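Local coordinates for protein tryptophan synthase alpha chain (Campylobacter jejuni, PDB 3THA) that probably catalyses the aldol cleavage of indoleglycerol phosphate to indole and glyceraldehyde 3-phosphate, as the alpha subunit of tryptophan synthase in the last step of tryptophan biosynthesis, at residues 10-15 with 42-46; 50-54 with 65-69; 60-64 with 228-232; 202-208 with 220-226; 210-215 with 247-251. All blocks are in the same frame, centred on the assembly; numbering follows the deposited sequence.

Contact 1: 10-15 with 42-46; sequences FYKENA and IDILE
D43 points its carboxylate at Y11 and A15. It does so from just before strand 44-48. CG stands beside the backbone N and anti to the carbonyl carbon (chi1 -61°), which swings the carboxylate toward the loop 10-15. There OD2 lies 3.5 Å from Y11 CB and 3.5 Å from A15 CA. These are carbon contacts, not hydrogen bonds. OD2 accepts a hydrogen bond from N16 N, just past the loop. D43 CB sits 3.3 Å from F10 O, where the loop backbone presses on the root of the aspartate.

The apolar part belongs to I44. Its CD1 meets A15 CB at 4.1 Å, and its CG1 touches F10 CB more loosely at 4.5 Å. A15 CB also covers one face of the Y11 ring, 3.6 Å above the plane and offset toward the rim.

The contact lies where strand 15-21 and strand 44-48 begin as parallel neighbours in the TIM barrel. F10 and I44 both pack on A90 of strand 90-94. Y11 leans on P201 and D222. I42 and L45 touch F33 of helix 27-35.

Contact 2: 50-54 with 65-69; sequences AYSDP and AKIAL
D53 places CG anti to its own N (chi1 -173°), which carries the carboxylate to K66 on helix 60-70. K66 holds CG beside the backbone N, and its chain bends at chi2 and again at chi4 (-42°). These bends fold the lysine across the carboxylate and bring NZ to OD2. K66 NZ donates to D53 OD2 at 2.6 Å in a salt bridge. It comes from the syn side, 24° out of the carboxylate plane. K66 CD lies 3.0 Å from D53 OD1, so the lysine methylenes also press on the acid.

Beside this pair lies an apolar patch. A65 CB touches A50 CB at 3.6 Å and P54 CG at 3.7 Å. L69 CG meets A50 CB at 3.8 Å. Both L69 methyls also rest on the loop backbone: CD1 lies 3.5 Å from D53 N, and CD2 lies 3.5 Å from A50 O. The patch ties the loop after strand 44-48 to helix 60-70, the helix that follows this strand in the TIM barrel.

The second subunit adds to the polar end. S149 OG of that subunit is hydrogen-bonded to D53 OD1, and F206 of that subunit makes a cation-pi contact with K66. With a partner on each carboxylate oxygen, D53 is probably held as the anion, and its charge should favour a protonated K66.

Contact 3: 60-64 with 228-232; sequences IIADA and TSIVK
Two helices on the rim of the barrel meet here: helix 60-70, from the connection after strand 44-48, and helix 228-233, which follows strand 223-226. I60 makes the closest touch. Its CG2 methyl lies 3.6 Å from V231 CG1, and the two side chains pass alongside, running opposite ways. V231 keeps CG1 anti to its backbone N (chi1 176°), which turns this methyl to helix 60-70. The same methyl reaches A64 CB at 4.2 Å, one turn further along. I60 CG2 also rests over the backbone of T228, 3.9 Å from its O.

The short helical segments cross at 49°, with their axes 9.8 Å apart. In the TIM-barrel fold of this family, the contact brings the connection after the second strand beside the one after the eighth. Y19 and V21 of strand 15-21 pack against V231.

I61 makes a second touch. Its CD1 meets T228 CG2 at 4.2 Å. At the outer edge, I60 CD1 reaches K232 CB at 4.3 Å. E59 of the second subunit accepts a hydrogen bond from I60 N, and D57 of that subunit packs on T228.

Contact 4: 202-208 with 220-226; sequences IFVGFGI and VADGVIV
I225 N donates to V204 O at 3.0 Å, joining the parallel strands 202-205 and 223-226. These are the last two strands of the TIM barrel, linked by helix 212-217 in a beta-alpha-beta unit. The side chains of V204 and I225 point to opposite faces of the sheet.

On the face with F203 and I225, I225 CD1 meets F203 CB at 3.9 Å. The F203 ring meets G223 obliquely, with CD1 3.3 Å from G223 CA. This face looks into the barrel, where the I225 side chain is about 4 Å from that of E46, a predicted proton acceptor.

On the face with V204 and V224, V204 CG2 touches V220 CG1 at 4.0 Å, the two side chains nearly perpendicular. I208 CD1 presses on V224 CG1 at 3.4 Å, and M217 of helix 212-217 covers this face.

V204 N also bonds to G223 O. Just before strand 223-226, D222 pairs with I202 twice. D222 N donates to I202 O at 2.8 Å. D222 CG lies beside its own N (chi1 -65°), which lets the carboxylate reach back to I202. R195 forms a salt bridge with D222 OD1, while I202 N donates to D222 OD2 at 3.1 Å, on the anti side.

Contact 5: 210-215 with 247-251; sequences NNQDVK and EEIFK
N211 reaches across to E248, I249 and K251 at the chain end through its whole side chain. CB lies 3.3 Å from E248 O. CG is anti to the backbone N (chi1 171°), which aims the amide at the turn 248-251. ND2 is the key atom. It donates to I249 O at 2.6 Å, with an N-H...O angle of 166°. The acceptor lies in the amide plane of N211, but the donor stands 65° out of the I249 carbonyl plane. OD1 faces the side chain of K251, with K251 NZ at 3.6 Å; the two side chains cross at a slant.

In the TIM barrel, this joins the turn into helix 212-217, between the last two strands, to the turn after helix 239-248. E248 to K251 form a type I beta turn. N211 O, for its part, accepts from both V214 N and K215 N as the first helix begins.

V214 extends the contact beside the asparagine. Its CG2 lies 3.5 Å from I249 O. V224 and V226 of strand 223-226 touch V214 and I249 respectively. K215 NZ adds a weak hydrogen bond to K251 O at 3.2 Å.

Contacts 1, 4 and 5 group on one part of the barrel. Contacts 1 and 4 join where strand 15-21 meets strand 223-226, closing the sheet: A15 O lies 2.8 Å from V224 N, and A15 N lies 2.9 Å from D222 O, both probable hydrogen bonds. Contact 5 packs on contact 4 through V226 CG2 and I249 CG2, 4.0 Å apart, and on contact 1 through I42 and F250. Contacts 2 and 3 share helix 60-70, with centres about 12 Å apart; both meet the second subunit. E46 lies on the 42-46 segment but takes no part in contact 1; the I225 side chain of contact 4 is near it. The side chain of K66 in contact 2 is about 8 Å from that of D57, the other predicted proton acceptor.

Contact 1: 10-15 with 42-46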
# COMPACT_ATOMS: atom_id res chain seq x y z
N PHE B 10 12.93 11.31 23.11
CA PHE B 10 13.73 10.86 21.98
C PHE B 10 14.16 11.97 21.04
O PHE B 10 14.84 11.71 20.05
CB PHE B 10 12.99 9.76 21.22
CG PHE B 10 13.09 8.42 21.88
CD1 PHE B 10 12.11 8.00 22.79
CD2 PHE B 10 14.19 7.59 21.66
CE1 PHE B 10 12.22 6.77 23.44
CE2 PHE B 10 14.30 6.35 22.30
CZ PHE B 10 13.31 5.94 23.19
N TYR B 11 13.79 13.20 21.37
CA TYR B 11 14.07 14.35 20.52
C TYR B 11 14.07 15.65 21.33
O TYR B 11 13.54 15.69 22.44
CB TYR B 11 13.05 14.40 19.36
CG TYR B 11 11.62 14.77 19.75
CD1 TYR B 11 10.69 13.81 20.12
CD2 TYR B 11 11.21 16.11 19.74
CE1 TYR B 11 9.37 14.17 20.47
CE2 TYR B 11 9.92 16.48 20.09
CZ TYR B 11 9.01 15.51 20.45
OH TYR B 11 7.74 15.91 20.79
N LYS B 12 14.67 16.71 20.80
CA LYS B 12 14.80 17.95 21.56
C LYS B 12 13.72 19.00 21.25
O LYS B 12 12.89 19.31 22.11
CB LYS B 12 16.21 18.54 21.43
CG LYS B 12 17.35 17.51 21.66
CD LYS B 12 18.73 18.13 21.42
CE LYS B 12 19.83 17.07 21.35
NZ LYS B 12 21.20 17.71 21.29
N GLU B 13 13.73 19.56 20.04
CA GLU B 13 12.65 20.48 19.65
C GLU B 13 11.68 19.70 18.80
O GLU B 13 10.54 19.47 19.19
CB GLU B 13 13.20 21.70 18.87
CG GLU B 13 13.28 23.02 19.65
CD GLU B 13 11.89 23.53 20.14
OE1 GLU B 13 10.89 23.48 19.38
OE2 GLU B 13 11.83 24.02 21.30
N ASN B 14 12.16 19.24 17.65
CA ASN B 14 11.32 18.56 16.69
C ASN B 14 11.91 17.20 16.37
O ASN B 14 13.12 17.03 16.42
CB ASN B 14 11.23 19.39 15.43
CG ASN B 14 9.97 19.20 14.73
OD1 ASN B 14 9.87 18.38 13.83
ND2 ASN B 14 8.94 19.94 15.14
N ALA B 15 11.07 16.23 16.05
CA ALA B 15 11.59 14.89 15.80
C ALA B 15 11.87 14.66 14.35
O ALA B 15 11.03 14.95 13.49
CB ALA B 15 10.65 13.82 16.34
N ILE B 42 18.61 11.26 12.65
CA ILE B 42 17.29 10.64 12.83
C ILE B 42 17.07 10.22 14.29
O ILE B 42 17.92 9.54 14.88
CB ILE B 42 17.17 9.40 11.94
CG1 ILE B 42 17.33 9.81 10.47
CG2 ILE B 42 15.88 8.63 12.22
CD1 ILE B 42 17.62 8.65 9.54
N ASP B 43 15.92 10.61 14.84
CA ASP B 43 15.60 10.38 16.24
C ASP B 43 14.78 9.10 16.40
O ASP B 43 14.94 8.37 17.39
CB ASP B 43 14.80 11.56 16.80
CG ASP B 43 15.56 12.86 16.74
OD1 ASP B 43 16.77 12.87 17.06
OD2 ASP B 43 14.94 13.90 16.40
N ILE B 44 13.90 8.83 15.44
CA ILE B 44 13.04 7.67 15.47
C ILE B 44 13.06 7.05 14.10
O ILE B 44 12.73 7.72 13.14
CB ILE B 44 11.60 8.08 15.80
CG1 ILE B 44 11.60 8.89 17.07
CG2 ILE B 44 10.63 6.86 15.85
CD1 ILE B 44 10.43 9.77 17.21
N LEU B 45 13.40 5.76 14.01
CA LEU B 45 13.34 5.07 12.75
C LEU B 45 12.17 4.14 12.65
O LEU B 45 11.93 3.31 13.58
CB LEU B 45 14.61 4.26 12.55
CG LEU B 45 14.75 3.62 11.18
CD1 LEU B 45 14.95 4.72 10.14
CD2 LEU B 45 15.93 2.61 11.19
N GLU B 46 11.46 4.21 11.52
CA GLU B 46 10.42 3.23 11.22
C GLU B 46 10.96 2.12 10.32
O GLU B 46 11.60 2.37 9.32
CB GLU B 46 9.20 3.89 10.57
CG GLU B 46 8.66 5.11 11.35
CD GLU B 46 7.55 5.86 10.62
OE1 GLU B 46 7.38 5.63 9.41
OE2 GLU B 46 6.87 6.71 11.24

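Contact 2: 50-54 with 65-69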
# COMPACT_ATOMS: atom_id res chain seq x y z
N ALA B 50 8.98 -6.70 4.80
CA ALA B 50 8.15 -7.23 3.69
C ALA B 50 7.71 -8.70 4.01
O ALA B 50 8.54 -9.50 4.41
CB ALA B 50 8.90 -7.13 2.37
N TYR B 51 6.42 -9.03 3.90
CA TYR B 51 5.97 -10.44 4.11
C TYR B 51 5.45 -11.07 2.83
O TYR B 51 5.93 -12.12 2.42
CB TYR B 51 4.94 -10.61 5.26
CG TYR B 51 4.30 -12.00 5.32
CD1 TYR B 51 2.97 -12.18 5.00
CD2 TYR B 51 5.07 -13.15 5.63
CE1 TYR B 51 2.36 -13.44 5.01
CE2 TYR B 51 4.48 -14.43 5.64
CZ TYR B 51 3.11 -14.56 5.33
OH TYR B 51 2.47 -15.80 5.32
N SER B 52 4.43 -10.42 2.24
CA SER B 52 3.92 -10.78 0.92
C SER B 52 4.24 -9.66 -0.07
O SER B 52 4.12 -8.47 0.26
CB SER B 52 2.41 -11.04 0.96
OG SER B 52 2.12 -12.36 1.41
N ASP B 53 4.66 -10.04 -1.27
CA ASP B 53 5.03 -9.04 -2.27
C ASP B 53 3.92 -8.02 -2.54
O ASP B 53 2.81 -8.39 -2.85
CB ASP B 53 5.50 -9.69 -3.56
CG ASP B 53 6.05 -8.68 -4.55
OD1 ASP B 53 6.68 -9.08 -5.57
OD2 ASP B 53 5.87 -7.47 -4.28
N PRO B 54 4.24 -6.72 -2.37
CA PRO B 54 3.38 -5.57 -2.71
C PRO B 54 2.73 -5.58 -4.07
O PRO B 54 3.39 -5.68 -5.10
CB PRO B 54 4.34 -4.40 -2.62
CG PRO B 54 5.21 -4.82 -1.43
CD PRO B 54 5.39 -6.30 -1.54
N ALA B 65 10.77 -3.85 -1.43
CA ALA B 65 10.20 -5.02 -0.78
C ALA B 65 10.34 -6.32 -1.60
O ALA B 65 10.61 -7.38 -1.03
CB ALA B 65 8.73 -4.75 -0.36
N LYS B 66 10.22 -6.23 -2.94
CA LYS B 66 10.47 -7.40 -3.77
C LYS B 66 11.93 -7.74 -3.63
O LYS B 66 12.31 -8.92 -3.48
CB LYS B 66 10.14 -7.18 -5.26
CG LYS B 66 8.81 -6.49 -5.58
CD LYS B 66 8.33 -7.03 -6.91
CE LYS B 66 7.08 -6.34 -7.45
NZ LYS B 66 5.94 -6.03 -6.49
N ILE B 67 12.76 -6.71 -3.67
CA ILE B 67 14.19 -6.94 -3.54
C ILE B 67 14.49 -7.62 -2.22
O ILE B 67 15.20 -8.63 -2.21
CB ILE B 67 15.01 -5.67 -3.73
CG1 ILE B 67 14.88 -5.19 -5.20
CG2 ILE B 67 16.47 -5.97 -3.46
CD1 ILE B 67 14.98 -3.67 -5.42
N ALA B 68 13.92 -7.12 -1.12
CA ALA B 68 14.17 -7.75 0.15
C ALA B 68 13.72 -9.20 0.08
O ALA B 68 14.46 -10.12 0.53
CB ALA B 68 13.43 -7.02 1.26
N LEU B 69 12.51 -9.41 -0.48
CA LEU B 69 11.87 -10.73 -0.47
C LEU B 69 12.64 -11.78 -1.25
O LEU B 69 12.88 -12.87 -0.74
CB LEU B 69 10.40 -10.70 -0.96
CG LEU B 69 9.38 -10.07 -0.03
CD1 LEU B 69 8.08 -9.86 -0.83
CD2 LEU B 69 9.16 -10.92 1.22

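Contact 3: 60-64 with 228-232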
# COMPACT_ATOMS: atom_id res chain seq x y z
N ILE B 60 8.66 3.07 -5.64
CA ILE B 60 9.89 3.02 -4.84
C ILE B 60 9.85 1.95 -3.77
O ILE B 60 10.73 1.04 -3.77
CB ILE B 60 10.15 4.35 -4.12
CG1 ILE B 60 10.35 5.49 -5.13
CG2 ILE B 60 11.31 4.20 -3.25
CD1 ILE B 60 10.71 6.83 -4.52
N ILE B 61 8.85 2.05 -2.86
CA ILE B 61 8.79 1.17 -1.70
C ILE B 61 8.55 -0.31 -2.07
O ILE B 61 9.06 -1.23 -1.38
CB ILE B 61 7.78 1.70 -0.63
CG1 ILE B 61 8.27 3.03 -0.08
CG2 ILE B 61 7.57 0.69 0.50
CD1 ILE B 61 7.39 3.68 0.87
N ALA B 62 7.86 -0.55 -3.20
CA ALA B 62 7.49 -1.92 -3.55
C ALA B 62 8.68 -2.67 -4.12
O ALA B 62 9.11 -3.74 -3.63
CB ALA B 62 6.25 -1.96 -4.49
N ASP B 63 9.26 -2.08 -5.13
CA ASP B 63 10.59 -2.52 -5.56
C ASP B 63 11.50 -2.95 -4.40
O ASP B 63 12.05 -4.08 -4.41
CB ASP B 63 11.22 -1.48 -6.45
CG ASP B 63 10.82 -1.67 -7.93
OD1 ASP B 63 11.36 -2.60 -8.61
OD2 ASP B 63 9.95 -0.90 -8.40
N ALA B 64 11.61 -2.09 -3.37
CA ALA B 64 12.48 -2.35 -2.21
C ALA B 64 12.10 -3.68 -1.55
O ALA B 64 12.99 -4.52 -1.18
CB ALA B 64 12.36 -1.24 -1.21
N THR B 228 9.14 7.59 1.30
CA THR B 228 9.60 7.40 -0.06
C THR B 228 11.03 7.88 -0.27
O THR B 228 11.88 7.08 -0.64
CB THR B 228 8.65 8.11 -1.05
OG1 THR B 228 8.55 9.53 -0.72
CG2 THR B 228 7.26 7.44 -0.94
N SER B 229 11.28 9.17 -0.00
CA SER B 229 12.57 9.80 -0.23
C SER B 229 13.78 9.16 0.43
O SER B 229 14.81 9.04 -0.21
CB SER B 229 12.51 11.24 0.19
OG SER B 229 11.80 11.93 -0.78
N ILE B 230 13.66 8.78 1.70
CA ILE B 230 14.76 8.13 2.40
C ILE B 230 15.06 6.83 1.68
O ILE B 230 16.19 6.58 1.29
CB ILE B 230 14.48 7.89 3.92
CG1 ILE B 230 15.11 9.00 4.79
CG2 ILE B 230 15.18 6.61 4.43
CD1 ILE B 230 14.56 10.36 4.59
N VAL B 231 14.03 6.02 1.45
CA VAL B 231 14.20 4.80 0.69
C VAL B 231 14.97 5.07 -0.63
O VAL B 231 15.80 4.24 -1.05
CB VAL B 231 12.85 4.05 0.45
CG1 VAL B 231 13.05 2.81 -0.45
CG2 VAL B 231 12.23 3.62 1.78
N LYS B 232 14.75 6.23 -1.25
CA LYS B 232 15.38 6.54 -2.53
C LYS B 232 16.89 6.71 -2.32
O LYS B 232 17.67 6.43 -3.22
CB LYS B 232 14.71 7.73 -3.28
CG LYS B 232 15.33 9.14 -3.09
CD LYS B 232 14.71 10.21 -4.05
CE LYS B 232 13.29 10.67 -3.59
NZ LYS B 232 12.76 11.92 -4.26

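Contact 4: 202-208 with 220-226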
# COMPACT_ATOMS: atom_id res chain seq x y z
N ILE B 202 2.76 14.98 18.18
CA ILE B 202 2.15 14.91 16.86
C ILE B 202 3.26 15.03 15.81
O ILE B 202 4.07 15.96 15.85
CB ILE B 202 1.05 16.01 16.70
CG1 ILE B 202 0.07 15.92 17.89
CG2 ILE B 202 0.27 15.85 15.36
CD1 ILE B 202 -0.77 17.14 18.16
N PHE B 203 3.33 14.04 14.94
CA PHE B 203 4.31 13.93 13.86
C PHE B 203 3.58 13.87 12.53
O PHE B 203 2.67 13.06 12.36
CB PHE B 203 5.17 12.66 13.98
CG PHE B 203 5.92 12.49 15.30
CD1 PHE B 203 6.23 13.56 16.11
CD2 PHE B 203 6.35 11.23 15.68
CE1 PHE B 203 6.91 13.37 17.32
CE2 PHE B 203 7.04 11.04 16.90
CZ PHE B 203 7.31 12.10 17.71
N VAL B 204 3.99 14.71 11.57
CA VAL B 204 3.37 14.74 10.26
C VAL B 204 4.19 14.03 9.19
O VAL B 204 5.36 14.34 9.00
CB VAL B 204 3.14 16.16 9.77
CG1 VAL B 204 2.25 16.12 8.54
CG2 VAL B 204 2.50 17.02 10.84
N GLY B 205 3.56 13.09 8.50
CA GLY B 205 4.16 12.34 7.41
C GLY B 205 3.27 12.23 6.18
O GLY B 205 2.04 12.49 6.25
N PHE B 206 3.88 11.79 5.07
CA PHE B 206 3.28 11.72 3.70
C PHE B 206 3.56 12.95 2.83
O PHE B 206 3.06 14.04 3.09
CB PHE B 206 1.76 11.34 3.65
CG PHE B 206 1.26 11.10 2.23
CD1 PHE B 206 1.19 9.82 1.70
CD2 PHE B 206 0.91 12.18 1.39
CE1 PHE B 206 0.79 9.61 0.39
CE2 PHE B 206 0.50 11.98 0.07
CZ PHE B 206 0.44 10.69 -0.44
N GLY B 207 4.38 12.76 1.79
CA GLY B 207 4.63 13.82 0.80
C GLY B 207 5.97 14.50 0.96
O GLY B 207 6.53 15.03 -0.01
N ILE B 208 6.49 14.50 2.18
CA ILE B 208 7.73 15.19 2.49
C ILE B 208 8.83 14.61 1.61
O ILE B 208 8.98 13.37 1.52
CB ILE B 208 8.04 15.14 4.02
CG1 ILE B 208 6.75 15.41 4.81
CG2 ILE B 208 9.18 16.11 4.38
CD1 ILE B 208 6.93 15.73 6.26
N VAL B 220 4.94 22.96 12.20
CA VAL B 220 3.56 22.56 12.11
C VAL B 220 3.23 21.79 13.38
O VAL B 220 2.24 22.07 14.02
CB VAL B 220 3.30 21.73 10.83
CG1 VAL B 220 2.01 20.95 10.93
CG2 VAL B 220 3.29 22.64 9.62
N ALA B 221 4.12 20.88 13.76
CA ALA B 221 3.87 19.98 14.90
C ALA B 221 5.09 19.71 15.78
O ALA B 221 5.82 20.64 16.13
CB ALA B 221 3.23 18.69 14.41
N ASP B 222 5.30 18.44 16.14
CA ASP B 222 6.37 18.05 17.07
C ASP B 222 7.43 17.16 16.41
O ASP B 222 8.38 16.77 17.08
CB ASP B 222 5.77 17.24 18.23
CG ASP B 222 4.84 18.05 19.09
OD1 ASP B 222 5.08 19.25 19.30
OD2 ASP B 222 3.86 17.47 19.56
N GLY B 223 7.20 16.77 15.15
CA GLY B 223 8.05 15.81 14.44
C GLY B 223 7.72 15.76 12.96
O GLY B 223 6.68 16.29 12.54
N VAL B 224 8.59 15.13 12.17
CA VAL B 224 8.43 15.09 10.71
C VAL B 224 8.85 13.71 10.24
O VAL B 224 9.85 13.19 10.75
CB VAL B 224 9.35 16.14 10.06
CG1 VAL B 224 9.41 15.96 8.55
CG2 VAL B 224 8.90 17.56 10.43
N ILE B 225 8.09 13.12 9.31
CA ILE B 225 8.31 11.73 8.88
C ILE B 225 8.63 11.64 7.40
O ILE B 225 7.73 11.86 6.58
CB ILE B 225 7.07 10.87 9.14
CG1 ILE B 225 6.58 11.02 10.58
CG2 ILE B 225 7.32 9.40 8.82
CD1 ILE B 225 5.33 10.20 10.91
N VAL B 226 9.88 11.32 7.04
CA VAL B 226 10.24 11.11 5.64
C VAL B 226 10.22 9.61 5.23
O VAL B 226 10.84 8.75 5.89
CB VAL B 226 11.55 11.78 5.33
CG1 VAL B 226 11.93 11.60 3.83
CG2 VAL B 226 11.47 13.28 5.70

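Contact 5: 210-215 with 247-251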
# COMPACT_ATOMS: atom_id res chain seq x y z
N ASN B 210 11.81 17.16 -0.03
CA ASN B 210 12.98 18.02 -0.02
C ASN B 210 13.34 18.37 1.44
O ASN B 210 12.72 17.82 2.35
CB ASN B 210 12.63 19.26 -0.87
CG ASN B 210 13.17 20.57 -0.30
OD1 ASN B 210 12.63 21.09 0.68
ND2 ASN B 210 14.21 21.13 -0.94
N ASN B 211 14.30 19.27 1.65
CA ASN B 211 14.72 19.74 2.98
C ASN B 211 14.04 20.99 3.51
O ASN B 211 13.67 21.03 4.67
CB ASN B 211 16.25 19.95 3.04
CG ASN B 211 16.69 20.63 4.33
OD1 ASN B 211 17.02 21.81 4.34
ND2 ASN B 211 16.65 19.90 5.44
N GLN B 212 13.93 22.05 2.70
CA GLN B 212 13.19 23.27 3.12
C GLN B 212 11.70 22.87 3.29
O GLN B 212 10.93 23.55 3.96
CB GLN B 212 13.38 24.49 2.17
CG GLN B 212 14.68 24.59 1.27
CD GLN B 212 15.93 25.27 1.91
OE1 GLN B 212 16.30 24.97 3.05
NE2 GLN B 212 16.61 26.16 1.14
N ASP B 213 11.35 21.73 2.66
CA ASP B 213 10.08 21.01 2.71
C ASP B 213 9.96 20.38 4.11
O ASP B 213 8.88 20.07 4.55
CB ASP B 213 10.15 19.87 1.68
CG ASP B 213 8.84 19.59 0.93
OD1 ASP B 213 8.09 20.51 0.56
OD2 ASP B 213 8.60 18.41 0.64
N VAL B 214 11.09 20.14 4.77
CA VAL B 214 11.01 19.62 6.13
C VAL B 214 11.17 20.73 7.14
O VAL B 214 10.61 20.65 8.23
CB VAL B 214 11.96 18.41 6.43
CG1 VAL B 214 12.40 17.74 5.16
CG2 VAL B 214 13.14 18.80 7.30
N LYS B 215 11.89 21.79 6.77
CA LYS B 215 12.05 22.90 7.69
C LYS B 215 10.72 23.66 7.88
O LYS B 215 10.56 24.42 8.84
CB LYS B 215 13.21 23.82 7.29
CG LYS B 215 14.56 23.44 7.93
CD LYS B 215 15.70 24.34 7.46
CE LYS B 215 16.94 24.14 8.35
NZ LYS B 215 18.27 24.21 7.65
N GLU B 247 21.35 13.45 5.60
CA GLU B 247 21.62 14.55 6.49
C GLU B 247 21.43 15.84 5.72
O GLU B 247 21.48 16.96 6.29
CB GLU B 247 23.01 14.42 7.11
CG GLU B 247 23.12 15.25 8.38
CD GLU B 247 24.18 14.76 9.34
OE1 GLU B 247 25.13 14.08 8.88
OE2 GLU B 247 24.05 15.08 10.56
N GLU B 248 21.21 15.66 4.42
CA GLU B 248 20.79 16.74 3.53
C GLU B 248 19.31 16.97 3.84
O GLU B 248 18.84 18.09 3.96
CB GLU B 248 20.98 16.32 2.06
CG GLU B 248 20.98 17.46 1.04
CD GLU B 248 21.97 17.21 -0.14
OE1 GLU B 248 22.44 16.04 -0.34
OE2 GLU B 248 22.30 18.18 -0.86
N ILE B 249 18.59 15.89 4.00
CA ILE B 249 17.18 15.98 4.26
C ILE B 249 16.89 16.63 5.62
O ILE B 249 15.97 17.44 5.71
CB ILE B 249 16.53 14.63 4.03
CG1 ILE B 249 16.69 14.26 2.55
CG2 ILE B 249 15.05 14.61 4.46
CD1 ILE B 249 16.38 12.80 2.19
N PHE B 250 17.69 16.39 6.64
CA PHE B 250 17.35 16.86 7.99
C PHE B 250 18.18 18.01 8.57
O PHE B 250 18.31 18.11 9.79
CB PHE B 250 17.39 15.68 8.99
CG PHE B 250 16.28 14.66 8.82
CD1 PHE B 250 14.95 14.97 9.13
CD2 PHE B 250 16.59 13.37 8.41
CE1 PHE B 250 13.93 14.03 8.98
CE2 PHE B 250 15.59 12.41 8.28
CZ PHE B 250 14.25 12.73 8.56
N LYS B 251 18.73 18.90 7.74
CA LYS B 251 19.43 20.07 8.27
C LYS B 251 18.50 21.04 9.05
O LYS B 251 18.95 21.95 9.79
CB LYS B 251 20.10 20.83 7.12
CG LYS B 251 20.23 20.08 5.79
CD LYS B 251 20.60 21.10 4.69
CE LYS B 251 20.51 20.53 3.27
NZ LYS B 251 20.02 21.56 2.32